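Lipoprotein LPPX (Mycobacterium tuberculosis, PDB 2BYO) may help carry phthiocerol dimycocerosates, lipids of the mycobacterial cell wall, from the cell membrane to the outer membrane, having a hydrophobic cavity large enough for one molecule. Local coordinates at residues Ala26-Arg29 with Gln30-Ala34; Trp172-Gln175 with Asp176-His180. All coordinates share one frame; numbering follows the deposited sequence.

Interaction 1: Ala26-Arg29 with Gln30-Ala34; sequences AEIR and QSLDA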
ATOM      1  N   ALA A  26      -0.362   6.377 -18.271  1.00 31.05           N
ATOM      2  CA  ALA A  26       0.870   7.140 -18.211  1.00 31.06           C
ATOM      3  C   ALA A  26       0.952   7.903 -16.896  1.00 30.42           C
ATOM      4  O   ALA A  26       2.006   7.939 -16.262  1.00 30.81           O
ATOM      5  CB  ALA A  26       0.960   8.092 -19.389  1.00 31.33           C
ATOM      6  N   GLU A  27      -0.162   8.514 -16.492  1.00 29.42           N
ATOM      7  CA  GLU A  27      -0.214   9.272 -15.251  1.00 27.85           C
ATOM      8  C   GLU A  27      -0.010   8.367 -14.045  1.00 28.07           C
ATOM      9  O   GLU A  27       0.677   8.750 -13.102  1.00 25.85           O
ATOM     10  CB  GLU A  27      -1.534  10.038 -15.137  1.00 27.69           C
ATOM     11  CG  GLU A  27      -1.663  10.946 -13.909  1.00 27.25           C
ATOM     12  CD  GLU A  27      -0.687  12.117 -13.915  1.00 28.31           C
ATOM     13  OE1 GLU A  27      -0.749  12.943 -12.981  1.00 30.98           O
ATOM     14  OE2 GLU A  27       0.137  12.228 -14.842  1.00 26.82           O
ATOM     15  N   ILE A  28      -0.592   7.168 -14.065  1.00 28.72           N
ATOM     16  CA  ILE A  28      -0.350   6.215 -12.972  1.00 29.26           C
ATOM     17  C   ILE A  28       1.127   5.780 -12.939  1.00 29.78           C
ATOM     18  O   ILE A  28       1.722   5.668 -11.864  1.00 29.71           O
ATOM     19  CB  ILE A  28      -1.249   4.968 -13.064  1.00 29.94           C
ATOM     20  CG1 ILE A  28      -2.726   5.363 -12.953  1.00 28.53           C
ATOM     21  CG2 ILE A  28      -0.883   3.967 -11.954  1.00 29.48           C
ATOM     22  CD1 ILE A  28      -3.667   4.274 -13.393  1.00 30.13           C
ATOM     23  N   ARG A  29       1.719   5.534 -14.102  1.00 31.44           N
ATOM     24  CA  ARG A  29       3.145   5.190 -14.145  1.00 34.98           C
ATOM     25  C   ARG A  29       4.031   6.302 -13.585  1.00 33.42           C
ATOM     26  O   ARG A  29       5.027   6.020 -12.926  1.00 34.16           O
ATOM     27  CB  ARG A  29       3.601   4.832 -15.548  1.00 37.33           C
ATOM     28  CG  ARG A  29       3.335   3.406 -15.909  1.00 42.72           C
ATOM     29  CD  ARG A  29       3.758   3.137 -17.338  1.00 46.12           C
ATOM     30  NE  ARG A  29       3.871   1.705 -17.620  1.00 52.83           N
ATOM     31  CZ  ARG A  29       3.088   1.012 -18.456  1.00 56.78           C
ATOM     32  NH1 ARG A  29       3.313  -0.291 -18.621  1.00 59.56           N
ATOM     33  NH2 ARG A  29       2.097   1.593 -19.138  1.00 56.82           N
ATOM     34  N   GLN A  30       3.666   7.555 -13.833  1.00 32.61           N
ATOM     35  CA  GLN A  30       4.359   8.677 -13.203  1.00 32.42           C
ATOM     36  C   GLN A  30       4.339   8.583 -11.665  1.00 31.30           C
ATOM     37  O   GLN A  30       5.360   8.855 -11.030  1.00 29.74           O
ATOM     38  CB  GLN A  30       3.770  10.011 -13.649  1.00 31.73           C
ATOM     39  CG  GLN A  30       4.038  10.372 -15.101  1.00 33.95           C
ATOM     40  CD  GLN A  30       5.390  11.053 -15.338  1.00 37.46           C
ATOM     41  OE1 GLN A  30       6.100  11.411 -14.401  1.00 38.19           O
ATOM     42  NE2 GLN A  30       5.737  11.243 -16.602  1.00 39.78           N
ATOM     43  N   SER A  31       3.201   8.211 -11.065  1.00 30.54           N
ATOM     44  CA  SER A  31       3.139   8.105  -9.595  1.00 30.70           C
ATOM     45  C   SER A  31       3.894   6.899  -9.078  1.00 30.89           C
ATOM     46  O   SER A  31       4.489   6.967  -8.008  1.00 31.47           O
ATOM     47  CB  SER A  31       1.702   8.092  -9.036  1.00 30.52           C
ATOM     48  OG  SER A  31       1.037   6.877  -9.325  1.00 35.41           O
ATOM     49  N   LEU A  32       3.871   5.800  -9.829  1.00 32.14           N
ATOM     50  CA  LEU A  32       4.599   4.593  -9.432  1.00 33.02           C
ATOM     51  C   LEU A  32       6.104   4.818  -9.522  1.00 33.54           C
ATOM     52  O   LEU A  32       6.847   4.375  -8.651  1.00 34.78           O
ATOM     53  CB  LEU A  32       4.178   3.392 -10.284  1.00 34.83           C
ATOM     54  CG  LEU A  32       2.727   2.909 -10.127  1.00 35.60           C
ATOM     55  CD1 LEU A  32       2.496   1.660 -10.949  1.00 37.07           C
ATOM     56  CD2 LEU A  32       2.378   2.641  -8.668  1.00 37.05           C
ATOM     57  N   ASP A  33       6.553   5.521 -10.557  1.00 33.86           N
ATOM     58  CA  ASP A  33       7.961   5.904 -10.666  1.00 35.08           C
ATOM     59  C   ASP A  33       8.386   6.855  -9.545  1.00 34.23           C
ATOM     60  O   ASP A  33       9.465   6.704  -8.984  1.00 35.21           O
ATOM     61  CB  ASP A  33       8.254   6.530 -12.024  1.00 36.91           C
ATOM     62  CG  ASP A  33       8.217   5.516 -13.152  1.00 39.45           C
ATOM     63  OD1 ASP A  33       8.328   4.295 -12.885  1.00 42.35           O
ATOM     64  OD2 ASP A  33       8.087   5.941 -14.308  1.00 43.11           O
ATOM     65  N   ALA A  34       7.533   7.814  -9.199  1.00 32.70           N
ATOM     66  CA  ALA A  34       7.825   8.690  -8.068  1.00 32.49           C
ATOM     67  C   ALA A  34       7.941   7.858  -6.792  1.00 31.62           C
ATOM     68  O   ALA A  34       8.863   8.045  -6.010  1.00 31.13           O
ATOM     69  CB  ALA A  34       6.770   9.767  -7.930  1.00 31.66           C
TER

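Interaction 2: Trp172-Gln175 with Asp176-His180; sequences WIAQ and DGSHH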
ATOM      1  N   TRP A 172      -4.998   8.084  -6.077  1.00 24.81           N
ATOM      2  CA  TRP A 172      -5.056   9.534  -6.001  1.00 24.52           C
ATOM      3  C   TRP A 172      -3.647  10.074  -6.158  1.00 25.23           C
ATOM      4  O   TRP A 172      -2.768   9.795  -5.327  1.00 23.84           O
ATOM      5  CB  TRP A 172      -5.617   9.961  -4.655  1.00 25.32           C
ATOM      6  CG  TRP A 172      -7.094   9.728  -4.463  1.00 24.78           C
ATOM      7  CD1 TRP A 172      -8.089  10.636  -4.664  1.00 26.47           C
ATOM      8  CD2 TRP A 172      -7.734   8.531  -3.988  1.00 27.31           C
ATOM      9  NE1 TRP A 172      -9.308  10.082  -4.363  1.00 27.02           N
ATOM     10  CE2 TRP A 172      -9.124   8.791  -3.949  1.00 27.95           C
ATOM     11  CE3 TRP A 172      -7.275   7.260  -3.608  1.00 25.86           C
ATOM     12  CZ2 TRP A 172     -10.056   7.833  -3.529  1.00 29.11           C
ATOM     13  CZ3 TRP A 172      -8.202   6.312  -3.195  1.00 27.18           C
ATOM     14  CH2 TRP A 172      -9.578   6.602  -3.167  1.00 27.70           C
ATOM     15  N   ILE A 173      -3.437  10.846  -7.222  1.00 25.82           N
ATOM     16  CA  ILE A 173      -2.109  11.249  -7.652  1.00 26.05           C
ATOM     17  C   ILE A 173      -1.983  12.750  -7.544  1.00 27.00           C
ATOM     18  O   ILE A 173      -2.759  13.483  -8.152  1.00 26.72           O
ATOM     19  CB  ILE A 173      -1.823  10.806  -9.113  1.00 26.44           C
ATOM     20  CG1 ILE A 173      -1.891   9.276  -9.220  1.00 26.04           C
ATOM     21  CG2 ILE A 173      -0.448  11.301  -9.580  1.00 27.19           C
ATOM     22  CD1 ILE A 173      -2.037   8.782 -10.630  1.00 27.99           C
ATOM     23  N   ALA A 174      -0.984  13.200  -6.784  1.00 27.74           N
ATOM     24  CA  ALA A 174      -0.783  14.624  -6.522  1.00 28.16           C
ATOM     25  C   ALA A 174      -0.698  15.402  -7.828  1.00 29.63           C
ATOM     26  O   ALA A 174      -0.129  14.915  -8.820  1.00 30.40           O
ATOM     27  CB  ALA A 174       0.480  14.839  -5.704  1.00 28.19           C
ATOM     28  N   GLN A 175      -1.265  16.607  -7.822  1.00 30.51           N
ATOM     29  CA  GLN A 175      -1.202  17.509  -8.977  1.00 31.36           C
ATOM     30  C   GLN A 175      -0.160  18.611  -8.798  1.00 32.33           C
ATOM     31  O   GLN A 175      -0.136  19.563  -9.555  1.00 34.43           O
ATOM     32  CB  GLN A 175      -2.572  18.134  -9.222  1.00 31.53           C
ATOM     33  CG  GLN A 175      -3.656  17.115  -9.544  1.00 30.63           C
ATOM     34  CD  GLN A 175      -5.048  17.706  -9.488  1.00 32.44           C
ATOM     35  OE1 GLN A 175      -5.244  18.818  -8.990  1.00 31.51           O
ATOM     36  NE2 GLN A 175      -6.031  16.957  -9.991  1.00 29.32           N
ATOM     37  N   ASP A 176       0.715  18.469  -7.807  1.00 33.19           N
ATOM     38  CA  ASP A 176       1.640  19.548  -7.435  1.00 33.12           C
ATOM     39  C   ASP A 176       3.003  19.501  -8.132  1.00 32.76           C
ATOM     40  O   ASP A 176       3.904  20.275  -7.789  1.00 31.98           O
ATOM     41  CB  ASP A 176       1.805  19.603  -5.899  1.00 34.03           C
ATOM     42  CG  ASP A 176       2.225  18.269  -5.282  1.00 33.29           C
ATOM     43  OD1 ASP A 176       2.702  17.355  -5.989  1.00 33.18           O
ATOM     44  OD2 ASP A 176       2.061  18.136  -4.055  1.00 35.43           O
ATOM     45  N   GLY A 177       3.151  18.618  -9.119  1.00 31.71           N
ATOM     46  CA  GLY A 177       4.439  18.412  -9.801  1.00 33.50           C
ATOM     47  C   GLY A 177       5.184  17.161  -9.330  1.00 32.58           C
ATOM     48  O   GLY A 177       6.042  16.640 -10.036  1.00 32.77           O
ATOM     49  N   SER A 178       4.835  16.665  -8.146  1.00 31.14           N
ATOM     50  CA  SER A 178       5.527  15.518  -7.546  1.00 29.70           C
ATOM     51  C   SER A 178       5.042  14.168  -8.068  1.00 28.34           C
ATOM     52  O   SER A 178       5.768  13.180  -7.988  1.00 28.52           O
ATOM     53  CB  SER A 178       5.322  15.525  -6.042  1.00 28.66           C
ATOM     54  OG  SER A 178       3.963  15.258  -5.722  1.00 26.28           O
ATOM     55  N   HIS A 179       3.807  14.126  -8.557  1.00 27.57           N
ATOM     56  CA  HIS A 179       3.126  12.864  -8.909  1.00 27.04           C
ATOM     57  C   HIS A 179       3.060  11.870  -7.749  1.00 26.72           C
ATOM     58  O   HIS A 179       2.980  10.669  -7.971  1.00 26.20           O
ATOM     59  CB  HIS A 179       3.785  12.210 -10.128  1.00 28.03           C
ATOM     60  CG  HIS A 179       3.551  12.947 -11.411  1.00 28.47           C
ATOM     61  ND1 HIS A 179       4.510  13.732 -12.005  1.00 29.56           N
ATOM     62  CD2 HIS A 179       2.465  13.010 -12.215  1.00 29.34           C
ATOM     63  CE1 HIS A 179       4.029  14.256 -13.114  1.00 31.34           C
ATOM     64  NE2 HIS A 179       2.790  13.829 -13.270  1.00 32.28           N
ATOM     65  N   HIS A 180       3.074  12.359  -6.512  1.00 26.19           N
ATOM     66  CA  HIS A 180       3.076  11.458  -5.358  1.00 26.39           C
ATOM     67  C   HIS A 180       1.823  10.605  -5.402  1.00 25.70           C
ATOM     68  O   HIS A 180       0.747  11.102  -5.734  1.00 25.32           O
ATOM     69  CB  HIS A 180       3.077  12.216  -4.031  1.00 25.96           C
ATOM     70  CG  HIS A 180       4.393  12.829  -3.678  1.00 26.52           C
ATOM     71  ND1 HIS A 180       4.493  14.055  -3.048  1.00 27.22           N
ATOM     72  CD2 HIS A 180       5.658  12.386  -3.854  1.00 25.72           C
ATOM     73  CE1 HIS A 180       5.769  14.338  -2.855  1.00 28.42           C
ATOM     74  NE2 HIS A 180       6.496  13.341  -3.329  1.00 26.98           N
TER
HETATM   75  O   HOH W   1       1.926  16.209  -9.957  1.00 27.72           O

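Interaction 1: Ala26-Arg29 with Gln30-Ala34
Two donors grip the carbonyl oxygen of Ile28. Leu32 N approaches it almost straight along the C=O axis, 3.0 Å from Ile28 O, in the usual i to i+4 bond of an alpha helix. The second donor is the hydroxyl of Ser31, whose OG lies 2.9 Å from Ile28 O. It comes in from the side of the oxygen, at a C=O...OG angle of 128°, and is tilted modestly from the carbonyl plane. The first torsion of Ser31 accounts for this: at chi1 71° OG is folded back between the backbone N and the carbonyl carbon, within reach of the preceding turn. The bond gives the hydroxyl of this buried residue an acceptor within its own helix.

Further backbone bonds flank this centre. Gln30 N meets Ala26 O and Asp33 N meets Arg29 O, whereas Ser31 N to Glu27 O is longer at 3.3 Å. Gln30 also lays its CG against Ala26 O before bending at chi2. Beside the gripped oxygen, the side chains of Ile28 and Leu32 run next to each other and point the same way, with Ile28 CG2 4.2 Å from Leu32 CG. On another side, Arg29 NE and Asp33 OD2 remain 6.8 Å apart, too far for a contact, so any attraction between them is probably weak.

The example illustrates an amphipathic helix: Ile28 and Leu32 both touch the bound docosahexaenoic acid, while Ala26, Arg29, Gln30 and Asp33 are exposed. From helix 22-36, Ile28 packs on Val171 and Ser31 on Ile173, both of strand 167-174. Leu32 rests on Leu125 of a loop, and Glu27 and Gln30 reach His179 in the turn that follows that strand.

Interaction 2: Trp172-Gln175 with Asp176-His180
Ala174 and His180 close the turn through one nearly linear bond, Ala174 N to His180 O, 2.9 Å long and in the carbonyl plane. The same oxygen receives a CA-H...O contact from Ile173 CA. The methyl CB of Ala174 sits against Asp176 OD1 and Ser178 OG, at 3.4 and 3.5 Å. Ile173 CG2 meets the edge of the His179 ring, near its plane.

The loop itself positions the polar atoms around that methyl. Asp176 CG (chi1 54°) and Ser178 OG (chi1 68°) both stand between backbone N and carbonyl carbon. Asp176 OD1 accepts from Ser178 N at 3.1 Å, on its anti side and tilted from the carboxylate plane; Ser178 OG accepts from His180 N at 3.1 Å. One water links three backbone groups, donating to Ala174 O and accepting from Gly177 N and His179 N. Gly177 has a positive phi of 102°, where a side chain would collide with the preceding carbonyl.

Further out, Gln175 NE2 bonds to Thr136 and Thr145, while the His180 ring stacks with Trp200 and its NE2 binds a zinc ion. An Asx turn at Asp176 followed by an ST turn at Ser178 thus shapes a beta hairpin connection between antiparallel strands 167-174 and 181-187.

In the fold
From the N terminus, interaction 1 comes first, wholly within helix 22-36, and therefore closes no loop beyond the helical turns. The chain then runs through strands 40-49 to 142-151 and helices 106-112 and 153-159 before interaction 2 turns it back between strands 167-174 and 181-187. The contacts follow in series, neither nesting nor crossing. In space, however, their centres are about 9 Å apart and they touch: Ser31 CB approaches His179 O, and Ala34 CB meets Ser178 O. The general principle is that two locally organised elements, a helix and a hairpin turn, can dock, here joining helix 22-36 to the U-shaped half-barrel.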